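Local coordinates for inositol-3-phosphate synthase (Caenorhabditis elegans, PDB 1VKO), which belongs to the myo-inositol-1-phosphate synthase family, has a Rossmann-type domain and binds nicotinamide-adenine-dinucleotide, at residues D65-K69 with Y463-Y469. Sequence-based numbering, arbitrary orientation.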
loop_
_atom_site.group_PDB
_atom_site.type_symbol
_atom_site.label_atom_id
_atom_site.label_comp_id
_atom_site.label_asym_id
_atom_site.label_seq_id
_atom_site.Cartn_x
_atom_site.Cartn_y
_atom_site.Cartn_z
ATOM N N ASP A 65 49.526 11.274 -2.977
ATOM C CA ASP A 65 49.869 10.574 -1.751
ATOM C C ASP A 65 49.395 11.376 -0.553
ATOM O O ASP A 65 49.805 12.514 -0.356
ATOM C CB ASP A 65 51.369 10.282 -1.690
ATOM C CG ASP A 65 51.824 9.351 -2.812
ATOM O OD1 ASP A 65 50.977 9.003 -3.659
ATOM O OD2 ASP A 65 53.001 8.927 -2.936
ATOM N N TYR A 66 48.487 10.798 0.220
ATOM C CA TYR A 66 48.054 11.415 1.463
ATOM C C TYR A 66 48.851 10.783 2.597
ATOM O O TYR A 66 49.118 9.593 2.556
ATOM C CB TYR A 66 46.550 11.192 1.676
ATOM C CG TYR A 66 45.645 12.224 1.036
ATOM C CD1 TYR A 66 45.171 12.054 -0.258
ATOM C CD2 TYR A 66 45.264 13.373 1.722
ATOM C CE1 TYR A 66 44.335 13.004 -0.860
ATOM C CE2 TYR A 66 44.421 14.332 1.125
ATOM C CZ TYR A 66 43.963 14.133 -0.166
ATOM O OH TYR A 66 43.128 15.059 -0.772
ATOM N N SER A 67 49.255 11.563 3.594
ATOM C CA SER A 67 49.869 10.973 4.772
ATOM C C SER A 67 48.982 11.273 5.961
ATOM O O SER A 67 48.879 12.416 6.360
ATOM C CB SER A 67 51.289 11.513 4.987
ATOM O OG SER A 67 51.947 10.778 6.007
ATOM N N PHE A 68 48.305 10.265 6.503
ATOM C CA PHE A 68 47.350 10.490 7.596
ATOM C C PHE A 68 48.004 10.214 8.928
ATOM O O PHE A 68 48.834 9.309 9.045
ATOM C CB PHE A 68 46.096 9.593 7.489
ATOM C CG PHE A 68 45.357 9.709 6.183
ATOM C CD1 PHE A 68 44.649 10.848 5.863
ATOM C CD2 PHE A 68 45.380 8.674 5.277
ATOM C CE1 PHE A 68 43.978 10.958 4.634
ATOM C CE2 PHE A 68 44.692 8.770 4.053
ATOM C CZ PHE A 68 43.999 9.905 3.736
ATOM N N LYS A 69 47.606 10.968 9.943
ATOM C CA LYS A 69 47.892 10.563 11.304
ATOM C C LYS A 69 46.562 10.457 11.992
ATOM O O LYS A 69 45.731 11.352 11.829
ATOM C CB LYS A 69 48.802 11.566 12.048
ATOM C CG LYS A 69 50.317 11.377 11.876
ATOM C CD LYS A 69 51.059 12.353 12.825
ATOM C CE LYS A 69 52.596 12.165 12.869
ATOM N NZ LYS A 69 53.298 12.709 11.671
ATOM N N TYR A 463 46.362 15.254 8.272
ATOM C CA TYR A 463 47.044 14.815 7.049
ATOM C C TYR A 463 48.099 15.851 6.626
ATOM O O TYR A 463 48.039 17.003 7.029
ATOM C CB TYR A 463 46.016 14.580 5.922
ATOM C CG TYR A 463 45.414 15.858 5.392
ATOM C CD1 TYR A 463 44.513 16.596 6.158
ATOM C CD2 TYR A 463 45.773 16.347 4.147
ATOM C CE1 TYR A 463 43.984 17.776 5.698
ATOM C CE2 TYR A 463 45.237 17.538 3.663
ATOM C CZ TYR A 463 44.342 18.252 4.441
ATOM O OH TYR A 463 43.803 19.451 3.979
ATOM N N LYS A 464 49.066 15.456 5.816
ATOM C CA LYS A 464 50.113 16.394 5.449
ATOM C C LYS A 464 49.651 17.389 4.404
ATOM O O LYS A 464 49.322 17.022 3.277
ATOM C CB LYS A 464 51.376 15.675 4.967
ATOM C CG LYS A 464 52.523 15.687 5.969
ATOM C CD LYS A 464 53.854 15.373 5.302
ATOM C CE LYS A 464 54.998 15.870 6.158
ATOM N NZ LYS A 464 56.299 15.216 5.827
ATOM N N VAL A 465 49.633 18.661 4.778
ATOM C CA VAL A 465 49.493 19.690 3.758
ATOM C C VAL A 465 50.881 20.033 3.185
ATOM O O VAL A 465 51.209 19.551 2.095
ATOM C CB VAL A 465 48.648 20.894 4.204
ATOM C CG1 VAL A 465 48.693 21.997 3.162
ATOM C CG2 VAL A 465 47.215 20.450 4.413
ATOM N N ASP A 466 51.713 20.785 3.903
ATOM C CA ASP A 466 53.026 21.121 3.351
ATOM C C ASP A 466 54.151 20.952 4.361
ATOM O O ASP A 466 54.842 21.922 4.682
ATOM C CB ASP A 466 53.030 22.562 2.774
ATOM C CG ASP A 466 53.051 22.597 1.238
ATOM O OD1 ASP A 466 53.789 21.789 0.632
ATOM O OD2 ASP A 466 52.381 23.411 0.557
ATOM N N ASP A 467 54.352 19.729 4.845
ATOM C CA ASP A 467 55.364 19.440 5.895
ATOM C C ASP A 467 54.867 19.626 7.343
ATOM O O ASP A 467 55.535 19.179 8.291
ATOM C CB ASP A 467 56.695 20.204 5.686
ATOM C CG ASP A 467 57.654 19.488 4.731
ATOM O OD1 ASP A 467 57.813 18.244 4.825
ATOM O OD2 ASP A 467 58.303 20.100 3.854
ATOM N N GLU A 468 53.718 20.287 7.509
ATOM C CA GLU A 468 53.002 20.281 8.790
ATOM C C GLU A 468 51.688 19.530 8.599
ATOM O O GLU A 468 51.188 19.401 7.479
ATOM C CB GLU A 468 52.764 21.702 9.335
ATOM C CG GLU A 468 54.042 22.510 9.611
ATOM C CD GLU A 468 54.591 22.382 11.038
ATOM O OE1 GLU A 468 54.106 23.105 11.941
ATOM O OE2 GLU A 468 55.540 21.591 11.256
ATOM N N TYR A 469 51.147 19.009 9.690
ATOM C CA TYR A 469 49.923 18.235 9.620
ATOM C C TYR A 469 48.737 19.112 9.910
ATOM O O TYR A 469 48.795 19.962 10.807
ATOM C CB TYR A 469 49.973 17.062 10.590
ATOM C CG TYR A 469 50.716 15.899 10.000
ATOM C CD1 TYR A 469 52.107 15.926 9.870
ATOM C CD2 TYR A 469 50.033 14.782 9.535
ATOM C CE1 TYR A 469 52.790 14.868 9.308
ATOM C CE2 TYR A 469 50.710 13.722 8.975
ATOM C CZ TYR A 469 52.082 13.776 8.866
ATOM O OH TYR A 469 52.746 12.719 8.322
#
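Strands 56-71 and 461-464 pair antiparallel where Phe68 faces Tyr463, a non-hydrogen-bonded pair. Beside it, Lys464 N donates to Ser67 O at 3.1 Å. This bond is bent, with 136° at the hydrogen. Tyr463 CA adds a C-H...O contact to the same oxygen, so two donors of strand 461-464 share one carbonyl.

Lys69 and Tyr469 form a cation-pi pair. Lys69 NZ stands over one face of the Tyr469 ring, 3.6 Å from its centroid. The lysine chain runs extended across that face, with CD in CH-pi contact, then bends at its last torsion (chi4 76°) to turn NZ over the ring. Lys464 CG lies against the opposite face near the rim, so lysine chains flank both faces. At the ring's end, Tyr469 OH and Ser67 OG are hydrogen-bonded at 3.1 Å.

Tyr66, Phe68 and Tyr463 share the face of the sheet opposite Ser67 and Lys464. Tyr463 CD2 meets the edge of the Tyr66 ring, 3.9 Å from Tyr66 CD2. The two tyrosines lie side by side, their planes inclined at 45°. Phe68 CD1 packs on Tyr463 CB. The hydroxyls of Tyr66 and Tyr463 bond to Thr527 and Gln528 of the second subunit, respectively.

Here the sheet has two chemically distinct faces: a mixed polar one, where the Ser67 hydroxyl and Lys69 ammonium probably help place the Tyr469 ring, and an aromatic one built into the subunit interface.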